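Local coordinates for dicer Related Helicase (Caenorhabditis elegans, PDB 6M6Q), which probably hydrolyses ATP as an RNA-binding helicase of the RIG-I-like receptor subfamily, and is represented here by its all-helical N-terminal domain, at residues K170-E174 against E175-N179; F123-T126 against V127-E131; D156-D159 against G160-T163; L16-P19 against F20-Y24; K283-H286 against E287-Y290. One frame throughout, in Å; residues are numbered along the deposited sequence.

Contact 1 (K170-E174 against E175-N179); sequences KFYDE and EEVTN
Asp173 OD1 accepts from Glu176 N at 3.1 Å, with an N-H...O angle of 151°, and weakly from Glu175 N. The approach of Glu176 N is on the anti side of the carboxylate and somewhat out of its plane. With CG anti to the backbone N (chi1 178°), the carboxylate is carried forward to the N-H groups of the first helical turn. Aspartate suits this N-cap of helix 174-179: its short acidic side chain takes up amide N-H groups that have no helical carbonyl before them, and its charge should sit favourably at the positive end of the helix dipole.

The first regular helical bond runs from Val177 N to Asp173 O, 3.1 Å long. One residue on, Glu174 O is gripped twice, by Thr178 N at 3.2 Å and by Thr178 OG1 at 2.7 Å. These two donors arrive from opposite faces of the carbonyl plane, and the threonine hydroxyl is tied down against its own helix.

On the buried flank, Val177 CG2 lies 3.9 Å from Tyr172 CD2, a small branched residue fitted obliquely against the ring. Tyr172 also meets Tyr24 edge-to-face.

Further out, a water joins Asp173 N to Glu176 OE1, while Glu176 OE2 forms a salt bridge with Arg189, so two partners steady this carboxylate. Glu175 OE2 accepts from Asn179 ND2 at 2.8 Å, and both residues pack against the second subunit, on His110 and Val114 of that chain.

Contact 2 (F123-T126 against V127-E131); sequences FLNT and VLFDE
Val127 sets its branched side chain against Phe123, one helical turn earlier. CG2 stands over the centre of the phenyl face, 4.3 Å from the ring centroid and 11° off its normal, a CH-pi contact, while CG1 lies 3.8 Å from Phe123 CE1. The backbone joins the same two residues, Val127 N donating to Phe123 O at 3.1 Å; that oxygen also accepts from Thr126 N. Phe52 and Phe55 add aromatic contacts to Phe123, an apolar setting suiting both side chains.

Leu128 repeats the step: its N bonds to Leu124 O at 3.0 Å, and the two leucines run side by side, Leu128 CD1 4.2 Å from Leu124 CD2, toward Phe36 of helix 33-42.

Phe129 lies alongside Asn125, its CD1 3.7 Å from Asn125 O and its ring turned 77° from the amide plane. A flat ring suits the place: Tyr184 stacks on it and Arg30 makes a cation-pi contact.

Asp130 CG, anti to the backbone N (chi1 -174°), carries OD1 toward Gly133 N for a weak bond. Together these contacts close the C-terminal end of the long helix 94-127, and Asp130, its short carboxylate able to accept from first-turn N-H groups, N-caps helix 131-144.

Contact 3 (D156-D159 against G160-T163); sequences DLPD and GWLT
Leu157 and Pro158 pack against different parts of the indole of Trp161, Leu157 over the five-membered ring and Pro158 obliquely at the benzo half. In Leu157, chi1 of -176° swings CG away from its own N, and the bend at chi2 then turns CD1 to the tryptophan. That methyl sits over the face of the five-membered ring, 4.1 Å from its centroid and 9° off the normal, as a CH-pi contact. It lies toward the rim of the indole, and the two side chains cross at about a right angle.

Pro158 instead runs beside the indole. Its pyrrolidine ring, puckered C-gamma exo, brings CG to 3.3 Å from Trp161 CE3, with CD 3.5 Å from the same carbon. Trp161 CB points toward Leu157 and Pro158, and with CG anti to the backbone N (chi1 -156°) the indole hangs alongside them. A wide apolar surface suits a place where two aliphatic residues meet.

The chain reverses in a type I beta turn from Pro158 to Trp161. Proline fits its first position, and Gly160, with no side chain, lies at the exposed corner beside Asp159, whose carboxylate forms a salt bridge with Arg17.

The turn leads from the loop after helix 146-152 into helix 162-171. At that entry Trp161 NE1 bonds weakly to Ile273 O and Leu162 N bonds to Asn278, linking the start of the helix to the loop after helix 262-271.

Contact 4 (L16-P19 against F20-Y24); sequences LRLP and FESPY
Pro19 and Ser22 close a type I beta turn, Pro19 to Ser22, that bends the chain shortly before helix 25-29. Its hydrogen bond runs from Ser22 N to Pro19 O, 3.0 Å long and fairly straight at 159°. The donor nevertheless stands well above the carbonyl plane, as the tight reversal obliges it to. Proline is acceptable as the first residue, since this position gives its carbonyl to the turn bond and needs no N-H.

A second polar link lies within residues 20-24. Ser22 OG accepts weakly from Tyr24 N at 3.4 Å, a capping bond at the turn that leads into the helix. A serine hydroxyl is short enough to serve here, and with OG anti to the backbone N (chi1 173°) it is directed forward along the chain.

The apolar contacts centre on Leu18. Its CD1 lies 4.1 Å from Tyr24 CB, and also touches the serine side chain; the leucine side chain also meets Phe25 and Tyr28 of helix 25-29.

A cation-pi contact is made by Phe20, whose ring meets Arg135 of helix 131-144, with Leu134 packing on it; a large aromatic serves both.

Glu21 bends at chi2 (84°) and crosses Pro19 at about a right angle, as suits a residue on the exposed outside of the turn. Its OE2 rests 3.5 Å from Pro19 CB, and Leu18 CD1 comes equally close to Ser22 OG, at 3.5 Å.

Contact 5 (K283-H286 against E287-Y290); sequences KNEH and EEWY
Glu288 reaches back along Glu285. Its CB lies 3.1 Å from Glu285 O, and CG 4.1 Å from that oxygen. CD comes within 3.9 Å of Glu285 CB, and at the tip OE2 rests 3.4 Å from the same CB. The two glutamates point the same way, carboxylate planes 76° apart, with Glu288 OE2 4.0 Å from Glu285 OE1. This closeness of like charges should cost some energy; Lys283 NZ, in a long salt bridge to Glu285 OE1, probably offsets part of it, and Lys280 and Arg208, which touch Glu285 and Glu288, may do so too.

The backbone is a type I beta turn from Glu285 to Glu288, closed by Glu288 N bonding to Glu285 O, that delivers the chain into helix 288-295. Glu287 takes the N-cap position, where an acidic residue probably suits the partial positive helix end; a water accepts weakly from its N while donating to Asn284 O.

His286 holds its flat ring between its own N and carbonyl carbon (chi1 52°), alongside Glu287, with CD2 3.6 Å from Glu287 CG. Trp289 CD1 lies 3.6 Å from His286 O, and its broad indole suits a buried place, packing on Phe275 edge-to-face and on Thr166.

Overall arrangement
Along the chain the order is contact 4, contact 2, contact 3, contact 1, contact 5. All five sit at helix ends or turns of an all-helical domain. Helix 162-171 joins contacts 3 and 1, at its two ends, with centres about 20 Å apart. Contact 4 touches both, through the Arg17-Asp159 salt bridge and a probable hydrogen bond from Tyr172 OH to Tyr24 O. Contact 5 touches contact 3 mainly through His286, and contact 1 through Glu287, Trp289 and Tyr290, at the start of helix 288-295. Contact 2, about 35 Å from contact 5 between centres, touches contact 4 through Phe20. The loop before helix 25-29 thus packs against helix 131-144, the loop before helix 162-171 and the start of helix 174-179.

Contact 1 (K170-E174 against E175-N179)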
loop_
_atom_site.group_PDB
_atom_site.type_symbol
_atom_site.label_atom_id
_atom_site.label_comp_id
_atom_site.label_asym_id
_atom_site.label_seq_id
_atom_site.Cartn_x
_atom_site.Cartn_y
_atom_site.Cartn_z
ATOM N N LYS B 170 1.869 17.852 7.606
ATOM C CA LYS B 170 0.993 17.607 6.425
ATOM C C LYS B 170 1.271 16.227 5.812
ATOM O O LYS B 170 0.369 15.716 5.148
ATOM C CB LYS B 170 1.145 18.716 5.386
ATOM C CG LYS B 170 0.972 20.131 5.922
ATOM C CD LYS B 170 -0.265 20.824 5.434
ATOM C CE LYS B 170 -0.975 21.607 6.514
ATOM N NZ LYS B 170 -2.437 21.650 6.269
ATOM N N PHE B 171 2.458 15.651 6.014
ATOM C CA PHE B 171 2.902 14.421 5.301
ATOM C C PHE B 171 2.819 13.184 6.209
ATOM O O PHE B 171 3.039 12.076 5.711
ATOM C CB PHE B 171 4.320 14.589 4.759
ATOM C CG PHE B 171 4.438 15.440 3.525
ATOM C CD1 PHE B 171 3.723 15.140 2.379
ATOM C CD2 PHE B 171 5.347 16.479 3.477
ATOM C CE1 PHE B 171 3.881 15.897 1.229
ATOM C CE2 PHE B 171 5.504 17.232 2.325
ATOM C CZ PHE B 171 4.771 16.939 1.204
ATOM N N TYR B 172 2.509 13.353 7.492
ATOM C CA TYR B 172 2.249 12.217 8.415
ATOM C C TYR B 172 0.890 12.397 9.092
ATOM O O TYR B 172 0.482 13.538 9.383
ATOM C CB TYR B 172 3.379 12.065 9.428
ATOM C CG TYR B 172 4.770 11.933 8.845
ATOM C CD1 TYR B 172 5.425 13.033 8.312
ATOM C CD2 TYR B 172 5.497 10.757 8.975
ATOM C CE1 TYR B 172 6.724 12.947 7.834
ATOM C CE2 TYR B 172 6.810 10.659 8.528
ATOM C CZ TYR B 172 7.433 11.769 7.966
ATOM O OH TYR B 172 8.725 11.713 7.515
ATOM N N ASP B 173 0.181 11.288 9.265
ATOM C CA ASP B 173 -0.974 11.168 10.187
ATOM C C ASP B 173 -0.433 10.924 11.592
ATOM O O ASP B 173 0.365 9.962 11.758
ATOM C CB ASP B 173 -1.921 10.052 9.747
ATOM C CG ASP B 173 -3.084 9.860 10.695
ATOM O OD1 ASP B 173 -3.035 8.908 11.492
ATOM O OD2 ASP B 173 -4.010 10.680 10.646
ATOM N N GLU B 174 -0.807 11.787 12.543
ATOM C CA GLU B 174 -0.334 11.771 13.963
ATOM C C GLU B 174 -0.485 10.353 14.560
ATOM O O GLU B 174 0.509 9.865 15.170
ATOM C CB GLU B 174 -1.075 12.855 14.769
ATOM C CG GLU B 174 -0.916 12.764 16.296
ATOM C CD GLU B 174 0.472 13.035 16.871
ATOM O OE1 GLU B 174 1.349 13.547 16.137
ATOM O OE2 GLU B 174 0.667 12.740 18.061
ATOM N N GLU B 175 -1.646 9.698 14.378
ATOM C CA GLU B 175 -1.966 8.393 15.027
ATOM C C GLU B 175 -1.099 7.282 14.405
ATOM O O GLU B 175 -0.580 6.431 15.164
ATOM C CB GLU B 175 -3.471 8.102 14.912
ATOM C CG GLU B 175 -3.916 6.779 15.544
ATOM C CD GLU B 175 -3.642 6.584 17.039
ATOM O OE1 GLU B 175 -3.391 7.591 17.749
ATOM O OE2 GLU B 175 -3.687 5.413 17.497
ATOM N N GLU B 176 -0.977 7.274 13.082
ATOM C CA GLU B 176 -0.268 6.219 12.316
ATOM C C GLU B 176 1.225 6.236 12.672
ATOM O O GLU B 176 1.821 5.138 12.837
ATOM C CB GLU B 176 -0.499 6.442 10.825
ATOM C CG GLU B 176 -0.340 5.199 9.987
ATOM C CD GLU B 176 -1.047 5.316 8.656
ATOM O OE1 GLU B 176 -0.837 6.350 7.976
ATOM O OE2 GLU B 176 -1.849 4.412 8.324
ATOM N N VAL B 177 1.816 7.420 12.784
ATOM C CA VAL B 177 3.279 7.579 13.001
ATOM C C VAL B 177 3.593 7.296 14.475
ATOM O O VAL B 177 4.721 6.819 14.754
ATOM C CB VAL B 177 3.797 8.961 12.537
ATOM C CG1 VAL B 177 3.350 10.089 13.441
ATOM C CG2 VAL B 177 5.309 8.969 12.410
ATOM N N THR B 178 2.630 7.511 15.377
ATOM C CA THR B 178 2.804 7.263 16.828
ATOM C C THR B 178 2.771 5.751 17.085
ATOM O O THR B 178 3.681 5.255 17.788
ATOM C CB THR B 178 1.772 8.040 17.652
ATOM O OG1 THR B 178 1.975 9.421 17.348
ATOM C CG2 THR B 178 1.892 7.788 19.141
ATOM N N ASN B 179 1.817 5.040 16.467
ATOM C CA ASN B 179 1.600 3.586 16.681
ATOM C C ASN B 179 2.813 2.798 16.170
ATOM O O ASN B 179 3.435 2.113 16.987
ATOM C CB ASN B 179 0.299 3.122 16.052
ATOM C CG ASN B 179 -0.912 3.579 16.839
ATOM O OD1 ASN B 179 -0.792 3.990 17.996
ATOM N ND2 ASN B 179 -2.084 3.493 16.230
HETATM O O HOH W 1 1.069 8.580 8.475
#

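Contact 2 (F123-T126 against V127-E131)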
loop_
_atom_site.group_PDB
_atom_site.type_symbol
_atom_site.label_atom_id
_atom_site.label_comp_id
_atom_site.label_asym_id
_atom_site.label_seq_id
_atom_site.Cartn_x
_atom_site.Cartn_y
_atom_site.Cartn_z
ATOM N N PHE B 123 12.237 -7.214 -1.730
ATOM C CA PHE B 123 13.402 -6.958 -0.844
ATOM C C PHE B 123 13.126 -5.706 -0.002
ATOM O O PHE B 123 13.120 -5.807 1.239
ATOM C CB PHE B 123 14.679 -6.823 -1.657
ATOM C CG PHE B 123 15.843 -6.222 -0.921
ATOM C CD1 PHE B 123 16.513 -6.936 0.053
ATOM C CD2 PHE B 123 16.323 -4.980 -1.269
ATOM C CE1 PHE B 123 17.649 -6.424 0.652
ATOM C CE2 PHE B 123 17.463 -4.467 -0.672
ATOM C CZ PHE B 123 18.116 -5.185 0.301
ATOM N N LEU B 124 12.865 -4.580 -0.673
ATOM C CA LEU B 124 12.736 -3.239 -0.056
ATOM C C LEU B 124 11.587 -3.236 0.967
ATOM O O LEU B 124 11.797 -2.694 2.054
ATOM C CB LEU B 124 12.525 -2.186 -1.155
ATOM C CG LEU B 124 13.742 -1.901 -2.037
ATOM C CD1 LEU B 124 13.506 -0.678 -2.923
ATOM C CD2 LEU B 124 14.992 -1.700 -1.199
ATOM N N ASN B 125 10.441 -3.835 0.648
ATOM C CA ASN B 125 9.241 -3.817 1.531
ATOM C C ASN B 125 9.458 -4.712 2.763
ATOM O O ASN B 125 8.695 -4.561 3.703
ATOM C CB ASN B 125 7.975 -4.256 0.809
ATOM C CG ASN B 125 7.540 -3.282 -0.261
ATOM O OD1 ASN B 125 7.902 -2.100 -0.235
ATOM N ND2 ASN B 125 6.754 -3.766 -1.202
ATOM N N THR B 126 10.402 -5.651 2.712
ATOM C CA THR B 126 10.747 -6.558 3.830
ATOM C C THR B 126 11.721 -5.851 4.792
ATOM O O THR B 126 11.455 -5.871 6.008
ATOM C CB THR B 126 11.313 -7.891 3.313
ATOM O OG1 THR B 126 10.366 -8.498 2.440
ATOM C CG2 THR B 126 11.612 -8.867 4.423
ATOM N N VAL B 127 12.783 -5.231 4.264
ATOM C CA VAL B 127 13.938 -4.719 5.058
ATOM C C VAL B 127 13.661 -3.296 5.571
ATOM O O VAL B 127 14.170 -2.970 6.602
ATOM C CB VAL B 127 15.255 -4.762 4.265
ATOM C CG1 VAL B 127 15.582 -6.145 3.796
ATOM C CG2 VAL B 127 15.248 -3.800 3.103
ATOM N N LEU B 128 12.960 -2.457 4.823
ATOM C CA LEU B 128 12.860 -1.000 5.130
ATOM C C LEU B 128 11.599 -0.707 5.966
ATOM O O LEU B 128 11.317 0.450 6.191
ATOM C CB LEU B 128 12.848 -0.197 3.818
ATOM C CG LEU B 128 14.161 -0.166 3.028
ATOM C CD1 LEU B 128 14.111 0.912 1.964
ATOM C CD2 LEU B 128 15.366 0.065 3.929
ATOM N N PHE B 129 10.847 -1.709 6.391
ATOM C CA PHE B 129 9.616 -1.499 7.201
ATOM C C PHE B 129 9.740 -2.273 8.512
ATOM O O PHE B 129 8.724 -2.462 9.202
ATOM C CB PHE B 129 8.378 -1.869 6.387
ATOM C CG PHE B 129 8.013 -0.877 5.305
ATOM C CD1 PHE B 129 8.631 -0.904 4.053
ATOM C CD2 PHE B 129 7.030 0.081 5.526
ATOM C CE1 PHE B 129 8.286 0.020 3.072
ATOM C CE2 PHE B 129 6.667 0.977 4.524
ATOM C CZ PHE B 129 7.283 0.936 3.299
ATOM N N ASP B 130 10.972 -2.662 8.838
ATOM C CA ASP B 130 11.365 -3.459 10.022
ATOM C C ASP B 130 12.501 -2.713 10.716
ATOM O O ASP B 130 13.423 -2.237 9.986
ATOM C CB ASP B 130 11.838 -4.847 9.601
ATOM C CG ASP B 130 12.121 -5.800 10.742
ATOM O OD1 ASP B 130 13.293 -5.881 11.154
ATOM O OD2 ASP B 130 11.179 -6.504 11.167
ATOM N N GLU B 131 12.435 -2.570 12.046
ATOM C CA GLU B 131 13.430 -1.798 12.835
ATOM C C GLU B 131 14.826 -2.391 12.585
ATOM O O GLU B 131 15.731 -1.628 12.230
ATOM C CB GLU B 131 13.081 -1.802 14.327
ATOM C CG GLU B 131 14.268 -1.435 15.227
ATOM C CD GLU B 131 13.935 -0.723 16.527
ATOM O OE1 GLU B 131 12.742 -0.740 16.931
ATOM O OE2 GLU B 131 14.880 -0.158 17.141
#

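Contact 3 (D156-D159 against G160-T163)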
loop_
_atom_site.group_PDB
_atom_site.type_symbol
_atom_site.label_atom_id
_atom_site.label_comp_id
_atom_site.label_asym_id
_atom_site.label_seq_id
_atom_site.Cartn_x
_atom_site.Cartn_y
_atom_site.Cartn_z
ATOM N N ASP B 156 23.065 19.305 10.531
ATOM C CA ASP B 156 23.410 20.757 10.536
ATOM C C ASP B 156 22.172 21.587 10.153
ATOM O O ASP B 156 22.354 22.740 9.727
ATOM C CB ASP B 156 24.606 21.079 9.620
ATOM C CG ASP B 156 25.887 20.320 9.943
ATOM O OD1 ASP B 156 26.063 19.921 11.126
ATOM O OD2 ASP B 156 26.696 20.125 9.006
ATOM N N LEU B 157 20.967 21.067 10.376
ATOM C CA LEU B 157 19.699 21.800 10.113
ATOM C C LEU B 157 19.429 22.730 11.296
ATOM O O LEU B 157 19.607 22.338 12.451
ATOM C CB LEU B 157 18.558 20.791 9.895
ATOM C CG LEU B 157 17.195 21.388 9.520
ATOM C CD1 LEU B 157 17.068 21.596 8.012
ATOM C CD2 LEU B 157 16.059 20.513 10.024
ATOM N N PRO B 158 19.026 24.003 11.056
ATOM C CA PRO B 158 18.716 24.916 12.154
ATOM C C PRO B 158 17.600 24.388 13.069
ATOM O O PRO B 158 16.810 23.582 12.631
ATOM C CB PRO B 158 18.297 26.212 11.439
ATOM C CG PRO B 158 18.988 26.117 10.089
ATOM C CD PRO B 158 18.889 24.647 9.735
ATOM N N ASP B 159 17.554 24.906 14.298
ATOM C CA ASP B 159 16.725 24.407 15.428
ATOM C C ASP B 159 15.247 24.743 15.177
ATOM O O ASP B 159 14.386 23.902 15.503
ATOM C CB ASP B 159 17.200 25.016 16.751
ATOM C CG ASP B 159 18.705 24.914 16.959
ATOM O OD1 ASP B 159 19.425 25.889 16.620
ATOM O OD2 ASP B 159 19.148 23.861 17.425
ATOM N N GLY B 160 14.964 25.934 14.655
ATOM C CA GLY B 160 13.594 26.464 14.561
ATOM C C GLY B 160 13.074 26.422 13.143
ATOM O O GLY B 160 12.244 27.288 12.800
ATOM N N TRP B 161 13.545 25.463 12.339
ATOM C CA TRP B 161 13.226 25.365 10.887
ATOM C C TRP B 161 11.721 25.119 10.709
ATOM O O TRP B 161 11.264 24.056 11.075
ATOM C CB TRP B 161 14.050 24.264 10.226
ATOM C CG TRP B 161 14.218 24.461 8.754
ATOM C CD1 TRP B 161 13.559 23.820 7.746
ATOM C CD2 TRP B 161 15.090 25.406 8.122
ATOM N NE1 TRP B 161 13.982 24.286 6.531
ATOM C CE2 TRP B 161 14.917 25.262 6.730
ATOM C CE3 TRP B 161 15.999 26.353 8.595
ATOM C CZ2 TRP B 161 15.626 26.028 5.814
ATOM C CZ3 TRP B 161 16.706 27.107 7.690
ATOM C CH2 TRP B 161 16.520 26.948 6.318
ATOM N N LEU B 162 11.001 26.077 10.142
ATOM C CA LEU B 162 9.517 26.075 10.070
ATOM C C LEU B 162 9.058 25.127 8.952
ATOM O O LEU B 162 7.907 24.654 9.002
ATOM C CB LEU B 162 9.059 27.515 9.830
ATOM C CG LEU B 162 7.588 27.714 9.485
ATOM C CD1 LEU B 162 6.690 27.350 10.658
ATOM C CD2 LEU B 162 7.346 29.140 9.063
ATOM N N THR B 163 9.911 24.900 7.959
ATOM C CA THR B 163 9.644 23.993 6.824
ATOM C C THR B 163 9.539 22.567 7.352
ATOM O O THR B 163 8.737 21.805 6.822
ATOM C CB THR B 163 10.737 24.111 5.767
ATOM O OG1 THR B 163 10.419 25.230 4.947
ATOM C CG2 THR B 163 10.874 22.862 4.930
#

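Contact 4 (L16-P19 against F20-Y24)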
loop_
_atom_site.group_PDB
_atom_site.type_symbol
_atom_site.label_atom_id
_atom_site.label_comp_id
_atom_site.label_asym_id
_atom_site.label_seq_id
_atom_site.Cartn_x
_atom_site.Cartn_y
_atom_site.Cartn_z
ATOM N N LEU B 16 22.451 15.989 14.048
ATOM C CA LEU B 16 21.255 15.435 13.335
ATOM C C LEU B 16 19.982 15.946 14.025
ATOM O O LEU B 16 19.807 15.633 15.210
ATOM C CB LEU B 16 21.269 13.897 13.347
ATOM C CG LEU B 16 22.596 13.202 13.034
ATOM C CD1 LEU B 16 22.431 11.687 13.113
ATOM C CD2 LEU B 16 23.126 13.601 11.669
ATOM N N ARG B 17 19.089 16.612 13.290
ATOM C CA ARG B 17 17.763 17.057 13.795
ATOM C C ARG B 17 16.730 15.929 13.630
ATOM O O ARG B 17 15.623 16.061 14.207
ATOM C CB ARG B 17 17.315 18.324 13.067
ATOM C CG ARG B 17 18.096 19.566 13.465
ATOM C CD ARG B 17 17.567 20.183 14.756
ATOM N NE ARG B 17 18.549 21.046 15.421
ATOM C CZ ARG B 17 19.557 20.620 16.202
ATOM N NH1 ARG B 17 19.738 19.328 16.422
ATOM N NH2 ARG B 17 20.388 21.494 16.749
ATOM N N LEU B 18 17.065 14.889 12.849
ATOM C CA LEU B 18 16.207 13.696 12.606
ATOM C C LEU B 18 17.045 12.433 12.786
ATOM O O LEU B 18 17.426 11.787 11.816
ATOM C CB LEU B 18 15.601 13.770 11.198
ATOM C CG LEU B 18 14.453 12.795 10.927
ATOM C CD1 LEU B 18 13.104 13.413 11.278
ATOM C CD2 LEU B 18 14.464 12.351 9.471
ATOM N N PRO B 19 17.295 12.008 14.039
ATOM C CA PRO B 19 17.976 10.744 14.289
ATOM C C PRO B 19 17.080 9.534 13.962
ATOM O O PRO B 19 15.876 9.721 13.742
ATOM C CB PRO B 19 18.298 10.810 15.794
ATOM C CG PRO B 19 17.185 11.687 16.378
ATOM C CD PRO B 19 16.833 12.667 15.273
ATOM N N PHE B 20 17.676 8.335 13.950
ATOM C CA PHE B 20 16.997 7.047 13.677
ATOM C C PHE B 20 15.724 6.942 14.532
ATOM O O PHE B 20 14.673 6.480 14.015
ATOM C CB PHE B 20 17.944 5.876 13.936
ATOM C CG PHE B 20 17.400 4.537 13.504
ATOM C CD1 PHE B 20 16.500 3.840 14.299
ATOM C CD2 PHE B 20 17.790 3.969 12.300
ATOM C CE1 PHE B 20 16.002 2.611 13.900
ATOM C CE2 PHE B 20 17.286 2.742 11.902
ATOM C CZ PHE B 20 16.392 2.067 12.700
ATOM N N GLU B 21 15.814 7.359 15.802
ATOM C CA GLU B 21 14.783 7.114 16.853
ATOM C C GLU B 21 13.611 8.092 16.680
ATOM O O GLU B 21 12.594 7.903 17.369
ATOM C CB GLU B 21 15.404 7.233 18.247
ATOM C CG GLU B 21 16.545 6.243 18.511
ATOM C CD GLU B 21 17.920 6.676 18.022
ATOM O OE1 GLU B 21 18.836 5.837 18.033
ATOM O OE2 GLU B 21 18.072 7.846 17.626
ATOM N N SER B 22 13.713 9.061 15.760
ATOM C CA SER B 22 12.617 10.020 15.462
ATOM C C SER B 22 11.461 9.278 14.787
ATOM O O SER B 22 11.678 8.508 13.859
ATOM C CB SER B 22 13.093 11.179 14.626
ATOM O OG SER B 22 11.980 11.984 14.222
ATOM N N PRO B 23 10.200 9.492 15.221
ATOM C CA PRO B 23 9.055 8.852 14.588
ATOM C C PRO B 23 9.004 9.077 13.067
ATOM O O PRO B 23 8.481 8.222 12.369
ATOM C CB PRO B 23 7.819 9.520 15.227
ATOM C CG PRO B 23 8.336 10.162 16.504
ATOM C CD PRO B 23 9.814 10.410 16.291
ATOM N N TYR B 24 9.499 10.236 12.606
ATOM C CA TYR B 24 9.347 10.743 11.224
ATOM C C TYR B 24 10.531 10.279 10.346
ATOM O O TYR B 24 10.496 10.546 9.124
ATOM C CB TYR B 24 9.212 12.265 11.256
ATOM C CG TYR B 24 8.096 12.778 12.134
ATOM C CD1 TYR B 24 6.802 12.874 11.654
ATOM C CD2 TYR B 24 8.332 13.206 13.437
ATOM C CE1 TYR B 24 5.773 13.384 12.429
ATOM C CE2 TYR B 24 7.313 13.715 14.229
ATOM C CZ TYR B 24 6.024 13.787 13.729
ATOM O OH TYR B 24 5.004 14.274 14.485
#

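Contact 5 (K283-H286 against E287-Y290)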
loop_
_atom_site.group_PDB
_atom_site.type_symbol
_atom_site.label_atom_id
_atom_site.label_comp_id
_atom_site.label_asym_id
_atom_site.label_seq_id
_atom_site.Cartn_x
_atom_site.Cartn_y
_atom_site.Cartn_z
ATOM N N LYS B 283 3.760 37.261 7.336
ATOM C CA LYS B 283 2.736 37.560 6.290
ATOM C C LYS B 283 1.797 36.356 6.091
ATOM O O LYS B 283 0.900 36.446 5.216
ATOM C CB LYS B 283 3.420 37.923 4.966
ATOM C CG LYS B 283 4.290 39.174 4.997
ATOM C CD LYS B 283 3.873 40.231 3.977
ATOM C CE LYS B 283 3.871 39.723 2.546
ATOM N NZ LYS B 283 2.766 40.316 1.755
ATOM N N ASN B 284 2.003 35.275 6.862
ATOM C CA ASN B 284 1.220 34.006 6.809
ATOM C C ASN B 284 1.372 33.359 5.417
ATOM O O ASN B 284 0.367 32.813 4.907
ATOM C CB ASN B 284 -0.251 34.234 7.195
ATOM C CG ASN B 284 -0.763 33.224 8.199
ATOM O OD1 ASN B 284 -0.708 33.456 9.409
ATOM N ND2 ASN B 284 -1.239 32.092 7.712
ATOM N N GLU B 285 2.601 33.326 4.873
ATOM C CA GLU B 285 2.920 32.713 3.549
ATOM C C GLU B 285 3.854 31.499 3.737
ATOM O O GLU B 285 4.372 31.008 2.733
ATOM C CB GLU B 285 3.596 33.717 2.604
ATOM C CG GLU B 285 2.931 35.082 2.501
ATOM C CD GLU B 285 3.839 36.146 1.884
ATOM O OE1 GLU B 285 3.468 36.716 0.821
ATOM O OE2 GLU B 285 4.940 36.375 2.446
ATOM N N HIS B 286 4.074 31.055 4.978
ATOM C CA HIS B 286 5.081 30.019 5.361
ATOM C C HIS B 286 4.704 28.628 4.802
ATOM O O HIS B 286 5.595 27.754 4.751
ATOM C CB HIS B 286 5.250 29.981 6.886
ATOM C CG HIS B 286 3.962 29.855 7.629
ATOM N ND1 HIS B 286 3.044 30.887 7.695
ATOM C CD2 HIS B 286 3.421 28.816 8.303
ATOM C CE1 HIS B 286 1.994 30.487 8.377
ATOM N NE2 HIS B 286 2.207 29.223 8.769
ATOM N N GLU B 287 3.439 28.418 4.425
ATOM C CA GLU B 287 2.951 27.134 3.853
ATOM C C GLU B 287 2.619 27.309 2.360
ATOM O O GLU B 287 1.949 26.422 1.809
ATOM C CB GLU B 287 1.728 26.639 4.627
ATOM C CG GLU B 287 1.990 26.384 6.098
ATOM C CD GLU B 287 0.784 25.891 6.887
ATOM O OE1 GLU B 287 -0.331 26.414 6.657
ATOM O OE2 GLU B 287 0.963 24.984 7.738
ATOM N N GLU B 288 3.151 28.360 1.717
ATOM C CA GLU B 288 2.949 28.677 0.273
ATOM C C GLU B 288 3.481 27.524 -0.576
ATOM O O GLU B 288 2.848 27.227 -1.618
ATOM C CB GLU B 288 3.681 29.966 -0.105
ATOM C CG GLU B 288 2.933 30.834 -1.094
ATOM C CD GLU B 288 3.314 32.308 -1.056
ATOM O OE1 GLU B 288 4.446 32.648 -1.484
ATOM O OE2 GLU B 288 2.486 33.115 -0.588
ATOM N N TRP B 289 4.601 26.909 -0.151
ATOM C CA TRP B 289 5.249 25.785 -0.872
ATOM C C TRP B 289 4.320 24.567 -0.885
ATOM O O TRP B 289 4.230 23.905 -1.955
ATOM C CB TRP B 289 6.629 25.454 -0.296
ATOM C CG TRP B 289 6.653 24.878 1.084
ATOM C CD1 TRP B 289 6.983 25.537 2.229
ATOM C CD2 TRP B 289 6.502 23.494 1.453
ATOM N NE1 TRP B 289 7.014 24.672 3.290
ATOM C CE2 TRP B 289 6.711 23.415 2.847
ATOM C CE3 TRP B 289 6.199 22.318 0.755
ATOM C CZ2 TRP B 289 6.611 22.214 3.547
ATOM C CZ3 TRP B 289 6.105 21.133 1.449
ATOM C CH2 TRP B 289 6.301 21.086 2.827
ATOM N N TYR B 290 3.641 24.296 0.237
ATOM C CA TYR B 290 2.731 23.135 0.408
ATOM C C TYR B 290 1.508 23.316 -0.495
ATOM O O TYR B 290 1.173 22.376 -1.229
ATOM C CB TYR B 290 2.354 22.932 1.879
ATOM C CG TYR B 290 1.264 21.911 2.090
ATOM C CD1 TYR B 290 -0.039 22.299 2.379
ATOM C CD2 TYR B 290 1.493 20.574 1.835
ATOM C CE1 TYR B 290 -1.059 21.372 2.505
ATOM C CE2 TYR B 290 0.485 19.632 1.959
ATOM C CZ TYR B 290 -0.796 20.031 2.299
ATOM O OH TYR B 290 -1.797 19.110 2.419
HETATM O O HOH W 2 0.277 29.771 4.328
#